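Local atomic coordinates of Ro sixty-related protein, RSR (Deinococcus radiodurans, PDB entry 2NVO), a protein that binds several small RNAs that accumulate during recovery from ultraviolet irradiation and contributes to the resistance of the bacterium to that radiation. Residues A[411-416]-A[435-441]; A[370-375]-A[463-467]; A[492-497]-A[512-518]; A[442-448]-A[473-479]. All coordinates share one frame; numbering follows the deposited sequence.

Contact 1 of 4, residues A[411-416]-A[435-441]; sequences FAEQFR and SVSFGGT. Unlike the reference sequence in segment 435-441: Val436 (reference Met).
Phe411 and Ala412 meet Phe438 and Gly439 where a turn at the edge of the VWFA-like sheet faces the loop that carries Thr441, a residue inferred by similarity to belong to the MIDAS-like metal site. Of the polar links, the one hydrogen bond between the segments runs from Gly439 N to Phe411 O, 2.9 Å long and almost straight at 174°, although the donor stands above the carbonyl plane. Within 435-441, Ser435 OG donates to Ser437 O over 2.6 Å. The charged group belongs to 411-416: Arg416 grips Glu413 side-on, its NH2 lying 2.9 Å from Glu413 OE2 while NE reaches OE1, each oxygen using its syn lone pair. This fork holds the carboxylate near the guanidinium plane, beside Ser435. The apolar part centres on the Phe411 ring. Its CB points toward 435-441, and CG anti to the carbonyl carbon (chi1 -62°) sets the ring between Phe415 CE1 over one face and Thr441 over the other, while Thr441 OG1 is hydrogen-bonded to Asp370 OD2. Gly440 O approaches the same ring obliquely, 3.5 Å from Phe411 CD1. Thr441 CA makes a CH-pi contact, 4.2 Å from the Phe411 ring centroid and 15° off its normal.

Contact 2 of 4, residues A[370-375]-A[463-467]; sequences DVSGSM and YTDNE. With CA (calcium ion), chain B.
Asp370 OD1 is gripped twice from within its own loop: Ser372 N donates to it over 3.1 Å, closing an Asx turn, and Ser372 OG reaches its syn lone pair at 2.6 Å. The other oxygen, OD2, accepts from Thr464 OG1 at 2.8 Å on the anti side, 24° out of the carboxylate plane; Thr441 OG1 is a further partner. CG anti to the backbone nitrogen (chi1 -169°) carries the carboxylate across to Thr464. Asp370 N, just after strand 364-369, donates to Tyr463 O in the neighbouring strand 459-464. The calcium ion of this MIDAS-like site is bound by Ser372 OG, Ser374 OG, Glu467 OE2 at 2.4 Å and two waters. Asp465 acts from the second shell, its OD2 accepting from Ser374 OG through the syn lone pair at 2.6 Å. Met375 SD packs 3.3 Å from Asp465 N, which is buried with no hydrogen-bond partner in the model. Asp370 OD2 and Asp465 OD1, like charges not bonded to each other, lie 4.1 Å apart. A metal-bound water donates to each. The two aspartates thus orient the serine hydroxyls and this water, and the cation and the shared water probably ease the crowding of negative charge.

Contact 3 of 4, residues A[492-497]-A[512-518]; sequences LIVVGL and MLDVVGF
Two neighbouring parallel strands of the central VWFA-like sheet, 492-496 and 512-517, run side by side here with their axes 4.8 Å apart and only 11° from parallel. Their backbones exchange five hydrogen bonds in alternating directions. Leu513 N donates to Leu492 O, Val494 N to Leu513 O, and Val515 N to Val494 O, this last bond being 2.8 Å long and nearly straight at 176°. Gly496 N then returns to Val515 O, and Gly517 N closes the series on Gly496 O at 2.7 Å, more bent than the others.

The side chains alternate between two faces. On one, Leu492 and Met512 meet through their methyl ends, CD2 to CE at 4.1 Å, beneath helix 475-486. On this same face Val494 CB lies against Asp514 OD1, at 3.9 Å; the carboxylate is not left without partners, since Asp514 OD2 accepts from the backbone N of Ile504 and Ala505. The opposite face carries Ile493, Val495, Leu513 and Val515, the first three touching helix 522-530. Ile493 CG2 comes within 3.9 Å of Val515 CG2, while Val495 and Val515 lie side by side, pointing the same way.

Past the last strand residues the chain turns, and Phe518 packs back on the first strand's end. Leu497 CD2 sits over a face of its ring, 3.9 Å from the Phe518 centroid, and Val495 CG1 touches Phe518 CD1 obliquely at 3.7 Å. A mainly parallel sheet with helices packed on both faces is the arrangement typical of the Rossmann-like VWFA fold.

Contact 4 of 4, residues A[442-448]-A[473-479]; sequences DCAQPIL and VHPTVAL
Ala444 and Ile447 present their side chains to Pro475 and Ala478, where the first turns of helices 445-452 and 475-486 pack together on one face of the VWFA-like sheet. Ala444 CB points toward 473-479 and lies 3.1 Å from Val473 O, with Pro475 CG and Ala478 CB also touching it. The small methyls let the two helix starts come close, the CA atoms of Ala444 and Pro475 being 4.1 Å apart. Ile447 packs against Ala478. Its CB meets Ala478 CB, and its CG2 rests 3.5 Å from Ala478 O; CG1 anti to the carbonyl carbon (chi1 -54°) sends CD1 obliquely across Leu479, 3.7 Å from Leu479 CD2. Leu448 reaches Ala478 with CD2, which also meets Val473 CG1. Leu492 of strand 491-496 touches Ile447, Pro475 and Leu479. Both helix starts are capped from within their own segments. Thr476 N donates to His474 ND1, and Ala444 N to Asp442 OD1 at 2.9 Å, from above the carboxylate plane. Two waters tie this aspartate to 473-479: one donates to Asp442 OD2 and accepts from Val473 N, and the other donates to Asp442 OD1 at 2.6 Å and to Val473 O at 2.8 Å.

Overall arrangement
All four contacts lie in the VWFA-like domain, which closes the ring formed with the helical TROVE repeats. Following the chain, contact 2 opens first, after strand 364-369, and closes 88 residues later at the end of strand 459-464. Contact 1 nests inside that loop and closes at 435-441, linking the sheet's edge to the metal-site loop, which touches contact 2. Contact 4 starts directly after contact 1, crosses contact 2, since 463-467 falls between its own segments, and closes at 473-479; it joins two helices over the sheet. Contact 3 closes last, in series, pairing strands whose Leu492 and Met512 pack against contact 4, while Thr464 bonds to Val495 and Leu497, continuing the sheet from contact 2.

Contact 1 of 4, residues A[411-416]-A[435-441]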
loop_
_atom_site.group_PDB
_atom_site.type_symbol
_atom_site.label_atom_id
_atom_site.label_comp_id
_atom_site.label_asym_id
_atom_site.label_seq_id
_atom_site.Cartn_x
_atom_site.Cartn_y
_atom_site.Cartn_z
ATOM N N PHE A 411 -18.934 16.719 -14.538
ATOM C CA PHE A 411 -20.343 16.410 -14.743
ATOM C C PHE A 411 -21.182 17.596 -14.218
ATOM O O PHE A 411 -21.928 17.482 -13.240
ATOM C CB PHE A 411 -20.731 15.128 -13.998
ATOM C CG PHE A 411 -19.997 13.865 -14.455
ATOM C CD1 PHE A 411 -20.532 13.043 -15.449
ATOM C CD2 PHE A 411 -18.811 13.473 -13.855
ATOM C CE1 PHE A 411 -19.891 11.891 -15.820
ATOM C CE2 PHE A 411 -18.163 12.310 -14.236
ATOM C CZ PHE A 411 -18.708 11.522 -15.219
ATOM N N ALA A 412 -21.029 18.737 -14.868
ATOM C CA ALA A 412 -21.615 19.991 -14.403
ATOM C C ALA A 412 -22.986 20.269 -15.020
ATOM O O ALA A 412 -23.727 19.334 -15.331
ATOM C CB ALA A 412 -20.644 21.140 -14.644
ATOM N N GLU A 413 -23.338 21.551 -15.152
ATOM C CA GLU A 413 -24.537 21.967 -15.893
ATOM C C GLU A 413 -24.674 21.056 -17.107
ATOM O O GLU A 413 -25.702 20.416 -17.343
ATOM C CB GLU A 413 -24.398 23.421 -16.374
ATOM C CG GLU A 413 -23.563 24.324 -15.471
ATOM C CD GLU A 413 -22.073 24.296 -15.795
ATOM O OE1 GLU A 413 -21.723 24.110 -16.984
ATOM O OE2 GLU A 413 -21.255 24.475 -14.860
ATOM N N GLN A 414 -23.599 20.989 -17.870
ATOM C CA GLN A 414 -23.442 19.930 -18.837
ATOM C C GLN A 414 -22.032 19.386 -18.717
ATOM O O GLN A 414 -21.214 19.924 -17.966
ATOM C CB GLN A 414 -23.709 20.448 -20.247
ATOM C CG GLN A 414 -23.376 21.896 -20.440
ATOM C CD GLN A 414 -24.417 22.584 -21.295
ATOM O OE1 GLN A 414 -25.375 21.953 -21.752
ATOM N NE2 GLN A 414 -24.245 23.888 -21.509
ATOM N N PHE A 415 -21.761 18.313 -19.444
ATOM C CA PHE A 415 -20.451 17.686 -19.414
ATOM C C PHE A 415 -19.461 18.581 -20.110
ATOM O O PHE A 415 -19.549 18.801 -21.317
ATOM C CB PHE A 415 -20.495 16.310 -20.071
ATOM C CG PHE A 415 -19.277 15.487 -19.809
ATOM C CD1 PHE A 415 -19.092 14.882 -18.567
ATOM C CD2 PHE A 415 -18.309 15.329 -20.783
ATOM C CE1 PHE A 415 -17.968 14.124 -18.317
ATOM C CE2 PHE A 415 -17.180 14.568 -20.549
ATOM C CZ PHE A 415 -17.003 13.962 -19.306
ATOM N N ARG A 416 -18.525 19.126 -19.357
ATOM C CA ARG A 416 -17.689 20.177 -19.905
ATOM C C ARG A 416 -16.313 20.142 -19.284
ATOM O O ARG A 416 -16.109 19.491 -18.262
ATOM C CB ARG A 416 -18.325 21.539 -19.639
ATOM C CG ARG A 416 -18.369 21.897 -18.165
ATOM C CD ARG A 416 -18.511 23.387 -17.966
ATOM N NE ARG A 416 -18.860 23.714 -16.588
ATOM C CZ ARG A 416 -17.975 23.959 -15.631
ATOM N NH1 ARG A 416 -16.672 23.908 -15.886
ATOM N NH2 ARG A 416 -18.400 24.253 -14.410
ATOM N N SER A 435 -19.188 22.733 -8.714
ATOM C CA SER A 435 -20.167 23.463 -9.478
ATOM C C SER A 435 -21.512 23.299 -8.796
ATOM O O SER A 435 -21.990 22.182 -8.615
ATOM C CB SER A 435 -20.202 22.941 -10.917
ATOM O OG SER A 435 -21.304 23.478 -11.618
ATOM N N VAL A 436 -22.111 24.421 -8.413
ATOM C CA VAL A 436 -23.447 24.444 -7.811
ATOM C C VAL A 436 -24.497 23.689 -8.631
ATOM O O VAL A 436 -25.373 23.030 -8.073
ATOM C CB VAL A 436 -23.940 25.894 -7.602
ATOM C CG1 VAL A 436 -25.296 25.892 -6.933
ATOM C CG2 VAL A 436 -22.938 26.681 -6.780
ATOM N N SER A 437 -24.424 23.789 -9.954
ATOM C CA SER A 437 -25.315 23.007 -10.794
ATOM C C SER A 437 -24.534 21.858 -11.398
ATOM O O SER A 437 -23.453 22.042 -11.957
ATOM C CB SER A 437 -25.975 23.871 -11.873
ATOM O OG SER A 437 -25.048 24.215 -12.879
ATOM N N PHE A 438 -25.070 20.660 -11.270
ATOM C CA PHE A 438 -24.326 19.475 -11.666
ATOM C C PHE A 438 -25.309 18.523 -12.300
ATOM O O PHE A 438 -26.520 18.737 -12.223
ATOM C CB PHE A 438 -23.654 18.845 -10.441
ATOM C CG PHE A 438 -24.617 18.525 -9.333
ATOM C CD1 PHE A 438 -25.320 17.342 -9.338
ATOM C CD2 PHE A 438 -24.836 19.430 -8.307
ATOM C CE1 PHE A 438 -26.224 17.038 -8.314
ATOM C CE2 PHE A 438 -25.739 19.140 -7.278
ATOM C CZ PHE A 438 -26.431 17.936 -7.285
ATOM N N GLY A 439 -24.795 17.476 -12.935
ATOM C CA GLY A 439 -25.627 16.424 -13.479
ATOM C C GLY A 439 -25.255 15.104 -12.840
ATOM O O GLY A 439 -24.371 15.050 -11.999
ATOM N N GLY A 440 -25.937 14.043 -13.236
ATOM C CA GLY A 440 -25.704 12.727 -12.685
ATOM C C GLY A 440 -24.300 12.270 -13.023
ATOM O O GLY A 440 -23.768 12.585 -14.087
ATOM N N THR A 441 -23.687 11.521 -12.120
ATOM C CA THR A 441 -22.340 11.032 -12.375
ATOM C C THR A 441 -22.393 9.770 -13.256
ATOM O O THR A 441 -22.309 8.655 -12.778
ATOM C CB THR A 441 -21.560 10.822 -11.072
ATOM O OG1 THR A 441 -21.415 12.101 -10.439
ATOM C CG2 THR A 441 -20.169 10.268 -11.394
#

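Contact 2 of 4, residues A[370-375]-A[463-467]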
loop_
_atom_site.group_PDB
_atom_site.type_symbol
_atom_site.label_atom_id
_atom_site.label_comp_id
_atom_site.label_asym_id
_atom_site.label_seq_id
_atom_site.Cartn_x
_atom_site.Cartn_y
_atom_site.Cartn_z
ATOM N N ASP A 370 -16.663 14.159 -10.757
ATOM C CA ASP A 370 -17.885 14.535 -10.066
ATOM C C ASP A 370 -17.607 15.902 -9.426
ATOM O O ASP A 370 -16.623 16.073 -8.694
ATOM C CB ASP A 370 -18.195 13.451 -9.008
ATOM C CG ASP A 370 -19.593 13.596 -8.387
ATOM O OD1 ASP A 370 -20.012 14.735 -8.131
ATOM O OD2 ASP A 370 -20.252 12.562 -8.149
ATOM N N VAL A 371 -18.442 16.891 -9.718
ATOM C CA VAL A 371 -18.233 18.249 -9.209
ATOM C C VAL A 371 -19.370 18.715 -8.293
ATOM O O VAL A 371 -19.483 19.898 -8.002
ATOM C CB VAL A 371 -18.072 19.287 -10.377
ATOM C CG1 VAL A 371 -16.809 18.995 -11.187
ATOM C CG2 VAL A 371 -19.304 19.293 -11.274
ATOM N N SER A 372 -20.207 17.788 -7.857
ATOM C CA SER A 372 -21.349 18.144 -7.016
ATOM C C SER A 372 -20.915 18.383 -5.573
ATOM O O SER A 372 -19.797 18.017 -5.183
ATOM C CB SER A 372 -22.393 17.039 -7.070
ATOM O OG SER A 372 -21.860 15.825 -6.576
ATOM N N GLY A 373 -21.813 18.982 -4.783
ATOM C CA GLY A 373 -21.488 19.418 -3.436
ATOM C C GLY A 373 -21.040 18.350 -2.451
ATOM O O GLY A 373 -20.221 18.626 -1.557
ATOM N N SER A 374 -21.563 17.138 -2.589
ATOM C CA SER A 374 -21.195 16.089 -1.649
ATOM C C SER A 374 -19.701 15.732 -1.762
ATOM O O SER A 374 -19.132 15.168 -0.837
ATOM C CB SER A 374 -22.061 14.846 -1.831
ATOM O OG SER A 374 -21.803 14.232 -3.087
ATOM N N MET A 375 -19.072 16.101 -2.881
ATOM C CA MET A 375 -17.629 15.853 -3.047
ATOM C C MET A 375 -16.826 16.601 -1.976
ATOM O O MET A 375 -15.679 16.276 -1.724
ATOM C CB MET A 375 -17.156 16.243 -4.466
ATOM C CG MET A 375 -17.698 15.314 -5.568
ATOM S SD MET A 375 -17.144 13.608 -5.474
ATOM C CE MET A 375 -15.445 13.741 -6.118
ATOM N N TYR A 463 -13.833 10.153 -11.223
ATOM C CA TYR A 463 -13.691 10.323 -9.788
ATOM C C TYR A 463 -15.033 10.746 -9.186
ATOM O O TYR A 463 -15.617 11.746 -9.606
ATOM C CB TYR A 463 -12.610 11.365 -9.481
ATOM C CG TYR A 463 -11.210 10.820 -9.611
ATOM C CD1 TYR A 463 -10.666 10.027 -8.604
ATOM C CD2 TYR A 463 -10.423 11.103 -10.731
ATOM C CE1 TYR A 463 -9.369 9.518 -8.704
ATOM C CE2 TYR A 463 -9.120 10.597 -10.848
ATOM C CZ TYR A 463 -8.599 9.816 -9.823
ATOM O OH TYR A 463 -7.319 9.305 -9.911
ATOM N N THR A 464 -15.497 9.989 -8.191
ATOM C CA THR A 464 -16.734 10.314 -7.491
ATOM C C THR A 464 -16.552 10.022 -5.987
ATOM O O THR A 464 -15.481 9.598 -5.568
ATOM C CB THR A 464 -17.953 9.565 -8.102
ATOM O OG1 THR A 464 -19.174 10.075 -7.536
ATOM C CG2 THR A 464 -17.872 8.088 -7.855
ATOM N N ASP A 465 -17.561 10.321 -5.173
ATOM C CA ASP A 465 -17.439 9.981 -3.754
ATOM C C ASP A 465 -18.013 8.586 -3.581
ATOM O O ASP A 465 -17.291 7.588 -3.533
ATOM C CB ASP A 465 -18.078 11.026 -2.819
ATOM C CG ASP A 465 -19.395 11.606 -3.353
ATOM O OD1 ASP A 465 -19.982 11.080 -4.311
ATOM O OD2 ASP A 465 -19.837 12.615 -2.789
ATOM N N ASN A 466 -19.339 8.513 -3.574
ATOM C CA ASN A 466 -20.000 7.245 -3.590
ATOM C C ASN A 466 -21.298 7.302 -4.403
ATOM O O ASN A 466 -22.249 6.644 -4.063
ATOM C CB ASN A 466 -20.219 6.761 -2.147
ATOM C CG ASN A 466 -21.165 7.657 -1.351
ATOM O OD1 ASN A 466 -21.531 8.752 -1.784
ATOM N ND2 ASN A 466 -21.574 7.182 -0.175
ATOM N N GLU A 467 -21.329 8.088 -5.486
ATOM C CA GLU A 467 -22.586 8.314 -6.194
ATOM C C GLU A 467 -22.530 8.179 -7.709
ATOM O O GLU A 467 -22.857 9.127 -8.426
ATOM C CB GLU A 467 -23.188 9.677 -5.826
ATOM C CG GLU A 467 -23.455 9.826 -4.359
ATOM C CD GLU A 467 -24.411 10.961 -4.046
ATOM O OE1 GLU A 467 -25.354 10.713 -3.303
ATOM O OE2 GLU A 467 -24.245 12.091 -4.525
HETATM CA CA CA B . -23.178 14.099 -5.204
HETATM O O HOH W 1 -21.345 12.590 -5.797
HETATM O O HOH W 2 -24.307 13.950 -7.398
#

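Contact 3 of 4, residues A[492-497]-A[512-518]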
loop_
_atom_site.group_PDB
_atom_site.type_symbol
_atom_site.label_atom_id
_atom_site.label_comp_id
_atom_site.label_asym_id
_atom_site.label_seq_id
_atom_site.Cartn_x
_atom_site.Cartn_y
_atom_site.Cartn_z
ATOM N N LEU A 492 -11.349 1.989 -18.841
ATOM C CA LEU A 492 -12.111 2.860 -17.944
ATOM C C LEU A 492 -11.812 2.481 -16.491
ATOM O O LEU A 492 -11.871 1.304 -16.134
ATOM C CB LEU A 492 -13.610 2.701 -18.207
ATOM C CG LEU A 492 -14.513 3.321 -17.132
ATOM C CD1 LEU A 492 -14.325 4.841 -17.114
ATOM C CD2 LEU A 492 -15.987 2.928 -17.359
ATOM N N ILE A 493 -11.485 3.473 -15.669
ATOM C CA ILE A 493 -11.317 3.258 -14.228
ATOM C C ILE A 493 -12.378 4.123 -13.563
ATOM O O ILE A 493 -12.493 5.296 -13.878
ATOM C CB ILE A 493 -9.932 3.727 -13.715
ATOM C CG1 ILE A 493 -8.776 3.053 -14.492
ATOM C CG2 ILE A 493 -9.800 3.477 -12.192
ATOM C CD1 ILE A 493 -7.405 3.594 -14.162
ATOM N N VAL A 494 -13.182 3.520 -12.700
ATOM C CA VAL A 494 -14.135 4.265 -11.885
ATOM C C VAL A 494 -13.676 4.218 -10.424
ATOM O O VAL A 494 -13.540 3.151 -9.828
ATOM C CB VAL A 494 -15.568 3.683 -12.039
ATOM C CG1 VAL A 494 -16.564 4.483 -11.178
ATOM C CG2 VAL A 494 -15.980 3.723 -13.510
ATOM N N VAL A 495 -13.414 5.392 -9.865
ATOM C CA VAL A 495 -12.960 5.523 -8.498
ATOM C C VAL A 495 -14.079 6.072 -7.597
ATOM O O VAL A 495 -14.483 7.220 -7.735
ATOM C CB VAL A 495 -11.737 6.454 -8.416
ATOM C CG1 VAL A 495 -11.191 6.463 -6.954
ATOM C CG2 VAL A 495 -10.664 5.974 -9.361
ATOM N N GLY A 496 -14.585 5.231 -6.704
ATOM C CA GLY A 496 -15.483 5.691 -5.656
ATOM C C GLY A 496 -14.671 5.979 -4.430
ATOM O O GLY A 496 -14.433 5.077 -3.614
ATOM N N LEU A 497 -14.238 7.233 -4.299
ATOM C CA LEU A 497 -13.246 7.625 -3.299
ATOM C C LEU A 497 -13.671 7.325 -1.850
ATOM O O LEU A 497 -12.834 7.056 -1.010
ATOM C CB LEU A 497 -12.873 9.113 -3.436
ATOM C CG LEU A 497 -12.051 9.465 -4.686
ATOM C CD1 LEU A 497 -12.237 10.951 -5.004
ATOM C CD2 LEU A 497 -10.579 9.080 -4.552
ATOM N N MET A 512 -11.728 -2.754 -17.822
ATOM C CA MET A 512 -12.434 -1.986 -16.797
ATOM C C MET A 512 -11.926 -2.294 -15.397
ATOM O O MET A 512 -11.653 -3.446 -15.063
ATOM C CB MET A 512 -13.937 -2.289 -16.838
ATOM C CG MET A 512 -14.559 -2.045 -18.189
ATOM S SD MET A 512 -16.307 -2.492 -18.255
ATOM C CE MET A 512 -17.089 -1.005 -17.631
ATOM N N LEU A 513 -11.848 -1.259 -14.570
ATOM C CA LEU A 513 -11.404 -1.417 -13.185
ATOM C C LEU A 513 -12.248 -0.526 -12.281
ATOM O O LEU A 513 -12.410 0.655 -12.572
ATOM C CB LEU A 513 -9.941 -0.992 -13.049
ATOM C CG LEU A 513 -9.399 -1.034 -11.614
ATOM C CD1 LEU A 513 -9.287 -2.466 -11.180
ATOM C CD2 LEU A 513 -8.036 -0.323 -11.508
ATOM N N ASP A 514 -12.775 -1.092 -11.203
ATOM C CA ASP A 514 -13.455 -0.322 -10.162
ATOM C C ASP A 514 -12.511 -0.236 -8.967
ATOM O O ASP A 514 -11.976 -1.254 -8.513
ATOM C CB ASP A 514 -14.737 -1.032 -9.708
ATOM C CG ASP A 514 -15.853 -0.964 -10.731
ATOM O OD1 ASP A 514 -15.764 -0.170 -11.693
ATOM O OD2 ASP A 514 -16.845 -1.698 -10.562
ATOM N N VAL A 515 -12.307 0.974 -8.465
ATOM C CA VAL A 515 -11.536 1.194 -7.254
ATOM C C VAL A 515 -12.522 1.642 -6.197
ATOM O O VAL A 515 -13.126 2.718 -6.303
ATOM C CB VAL A 515 -10.503 2.297 -7.442
ATOM C CG1 VAL A 515 -9.723 2.553 -6.126
ATOM C CG2 VAL A 515 -9.559 1.952 -8.618
ATOM N N VAL A 516 -12.686 0.808 -5.182
ATOM C CA VAL A 516 -13.669 1.054 -4.139
ATOM C C VAL A 516 -12.925 1.598 -2.923
ATOM O O VAL A 516 -12.144 0.893 -2.294
ATOM C CB VAL A 516 -14.400 -0.252 -3.766
ATOM C CG1 VAL A 516 -15.505 0.020 -2.731
ATOM C CG2 VAL A 516 -14.993 -0.889 -5.014
ATOM N N GLY A 517 -13.170 2.857 -2.602
ATOM C CA GLY A 517 -12.393 3.552 -1.593
ATOM C C GLY A 517 -11.092 4.055 -2.183
ATOM O O GLY A 517 -10.924 4.146 -3.407
ATOM N N PHE A 518 -10.166 4.416 -1.309
ATOM C CA PHE A 518 -8.859 4.854 -1.747
ATOM C C PHE A 518 -7.877 4.578 -0.638
ATOM O O PHE A 518 -8.260 4.464 0.523
ATOM C CB PHE A 518 -8.847 6.348 -2.089
ATOM C CG PHE A 518 -8.023 6.690 -3.306
ATOM C CD1 PHE A 518 -8.343 6.158 -4.537
ATOM C CD2 PHE A 518 -6.947 7.570 -3.227
ATOM C CE1 PHE A 518 -7.595 6.471 -5.677
ATOM C CE2 PHE A 518 -6.199 7.903 -4.373
ATOM C CZ PHE A 518 -6.529 7.351 -5.593
#

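Contact 4 of 4, residues A[442-448]-A[473-479]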
loop_
_atom_site.group_PDB
_atom_site.type_symbol
_atom_site.label_atom_id
_atom_site.label_comp_id
_atom_site.label_asym_id
_atom_site.label_seq_id
_atom_site.Cartn_x
_atom_site.Cartn_y
_atom_site.Cartn_z
ATOM N N ASP A 442 -22.523 9.978 -14.565
ATOM C CA ASP A 442 -22.718 8.870 -15.499
ATOM C C ASP A 442 -21.378 8.450 -16.098
ATOM O O ASP A 442 -20.825 9.176 -16.925
ATOM C CB ASP A 442 -23.659 9.326 -16.618
ATOM C CG ASP A 442 -23.934 8.248 -17.649
ATOM O OD1 ASP A 442 -23.354 7.150 -17.597
ATOM O OD2 ASP A 442 -24.760 8.515 -18.541
ATOM N N CYS A 443 -20.890 7.278 -15.706
ATOM C CA CYS A 443 -19.555 6.849 -16.097
ATOM C C CYS A 443 -19.461 6.492 -17.576
ATOM O O CYS A 443 -18.372 6.265 -18.073
ATOM C CB CYS A 443 -19.097 5.651 -15.266
ATOM S SG CYS A 443 -19.097 5.916 -13.435
ATOM N N ALA A 444 -20.599 6.401 -18.266
ATOM C CA ALA A 444 -20.569 6.131 -19.701
ATOM C C ALA A 444 -20.303 7.415 -20.469
ATOM O O ALA A 444 -19.719 7.410 -21.560
ATOM C CB ALA A 444 -21.887 5.501 -20.162
ATOM N N GLN A 445 -20.718 8.522 -19.886
ATOM C CA GLN A 445 -20.780 9.788 -20.591
ATOM C C GLN A 445 -19.432 10.379 -21.088
ATOM O O GLN A 445 -19.373 10.959 -22.186
ATOM C CB GLN A 445 -21.564 10.789 -19.744
ATOM C CG GLN A 445 -21.739 12.140 -20.398
ATOM C CD GLN A 445 -22.688 13.031 -19.627
ATOM O OE1 GLN A 445 -22.873 12.870 -18.416
ATOM N NE2 GLN A 445 -23.302 13.976 -20.325
ATOM N N PRO A 446 -18.349 10.242 -20.299
ATOM C CA PRO A 446 -17.053 10.727 -20.792
ATOM C C PRO A 446 -16.642 9.970 -22.052
ATOM O O PRO A 446 -16.024 10.563 -22.941
ATOM C CB PRO A 446 -16.071 10.371 -19.658
ATOM C CG PRO A 446 -16.935 10.260 -18.412
ATOM C CD PRO A 446 -18.262 9.686 -18.930
ATOM N N ILE A 447 -16.976 8.686 -22.103
ATOM C CA ILE A 447 -16.603 7.839 -23.227
ATOM C C ILE A 447 -17.450 8.146 -24.454
ATOM O O ILE A 447 -16.944 8.183 -25.577
ATOM C CB ILE A 447 -16.721 6.362 -22.866
ATOM C CG1 ILE A 447 -15.926 6.071 -21.595
ATOM C CG2 ILE A 447 -16.234 5.472 -24.025
ATOM C CD1 ILE A 447 -16.334 4.804 -20.924
ATOM N N LEU A 448 -18.746 8.339 -24.239
ATOM C CA LEU A 448 -19.627 8.771 -25.312
ATOM C C LEU A 448 -19.160 10.138 -25.834
ATOM O O LEU A 448 -19.068 10.358 -27.045
ATOM C CB LEU A 448 -21.070 8.843 -24.816
ATOM C CG LEU A 448 -21.747 7.571 -24.302
ATOM C CD1 LEU A 448 -23.077 7.928 -23.669
ATOM C CD2 LEU A 448 -21.964 6.523 -25.420
ATOM N N VAL A 473 -27.145 4.576 -21.343
ATOM C CA VAL A 473 -26.155 3.697 -21.973
ATOM C C VAL A 473 -25.151 3.188 -20.948
ATOM O O VAL A 473 -24.629 3.970 -20.156
ATOM C CB VAL A 473 -25.408 4.412 -23.123
ATOM C CG1 VAL A 473 -24.418 3.473 -23.773
ATOM C CG2 VAL A 473 -26.391 4.930 -24.163
ATOM N N HIS A 474 -24.896 1.887 -20.929
ATOM C CA HIS A 474 -23.926 1.356 -19.984
ATOM C C HIS A 474 -22.527 1.644 -20.508
ATOM O O HIS A 474 -22.317 1.680 -21.724
ATOM C CB HIS A 474 -24.113 -0.143 -19.765
ATOM C CG HIS A 474 -23.326 -0.682 -18.605
ATOM N ND1 HIS A 474 -22.073 -1.235 -18.747
ATOM C CD2 HIS A 474 -23.613 -0.737 -17.280
ATOM C CE1 HIS A 474 -21.620 -1.611 -17.561
ATOM N NE2 HIS A 474 -22.540 -1.323 -16.658
ATOM N N PRO A 475 -21.570 1.874 -19.594
ATOM C CA PRO A 475 -20.191 2.109 -20.024
ATOM C C PRO A 475 -19.630 0.998 -20.911
ATOM O O PRO A 475 -18.742 1.303 -21.688
ATOM C CB PRO A 475 -19.421 2.181 -18.704
ATOM C CG PRO A 475 -20.433 2.769 -17.739
ATOM C CD PRO A 475 -21.747 2.110 -18.146
ATOM N N THR A 476 -20.092 -0.247 -20.776
ATOM C CA THR A 476 -19.585 -1.329 -21.628
ATOM C C THR A 476 -19.929 -1.073 -23.100
ATOM O O THR A 476 -19.095 -1.235 -23.982
ATOM C CB THR A 476 -20.091 -2.748 -21.197
ATOM O OG1 THR A 476 -21.521 -2.766 -21.087
ATOM C CG2 THR A 476 -19.486 -3.161 -19.868
ATOM N N VAL A 477 -21.177 -0.693 -23.347
ATOM C CA VAL A 477 -21.632 -0.312 -24.679
ATOM C C VAL A 477 -20.866 0.920 -25.169
ATOM O O VAL A 477 -20.401 0.969 -26.321
ATOM C CB VAL A 477 -23.158 -0.050 -24.677
ATOM C CG1 VAL A 477 -23.598 0.670 -25.938
ATOM C CG2 VAL A 477 -23.916 -1.353 -24.495
ATOM N N ALA A 478 -20.706 1.898 -24.279
ATOM C CA ALA A 478 -19.910 3.085 -24.582
ATOM C C ALA A 478 -18.510 2.736 -25.063
ATOM O O ALA A 478 -18.053 3.258 -26.073
ATOM C CB ALA A 478 -19.842 4.034 -23.366
ATOM N N LEU A 479 -17.821 1.864 -24.334
ATOM C CA LEU A 479 -16.459 1.501 -24.697
ATOM C C LEU A 479 -16.387 0.780 -26.050
ATOM O O LEU A 479 -15.450 1.004 -26.826
ATOM C CB LEU A 479 -15.821 0.640 -23.613
ATOM C CG LEU A 479 -15.443 1.384 -22.321
ATOM C CD1 LEU A 479 -15.194 0.390 -21.198
ATOM C CD2 LEU A 479 -14.211 2.250 -22.572
HETATM O O HOH W 3 -25.397 6.805 -20.415
HETATM O O HOH W 4 -24.473 4.783 -17.449
HETATM O O HOH W 5 -18.257 5.987 -27.019
#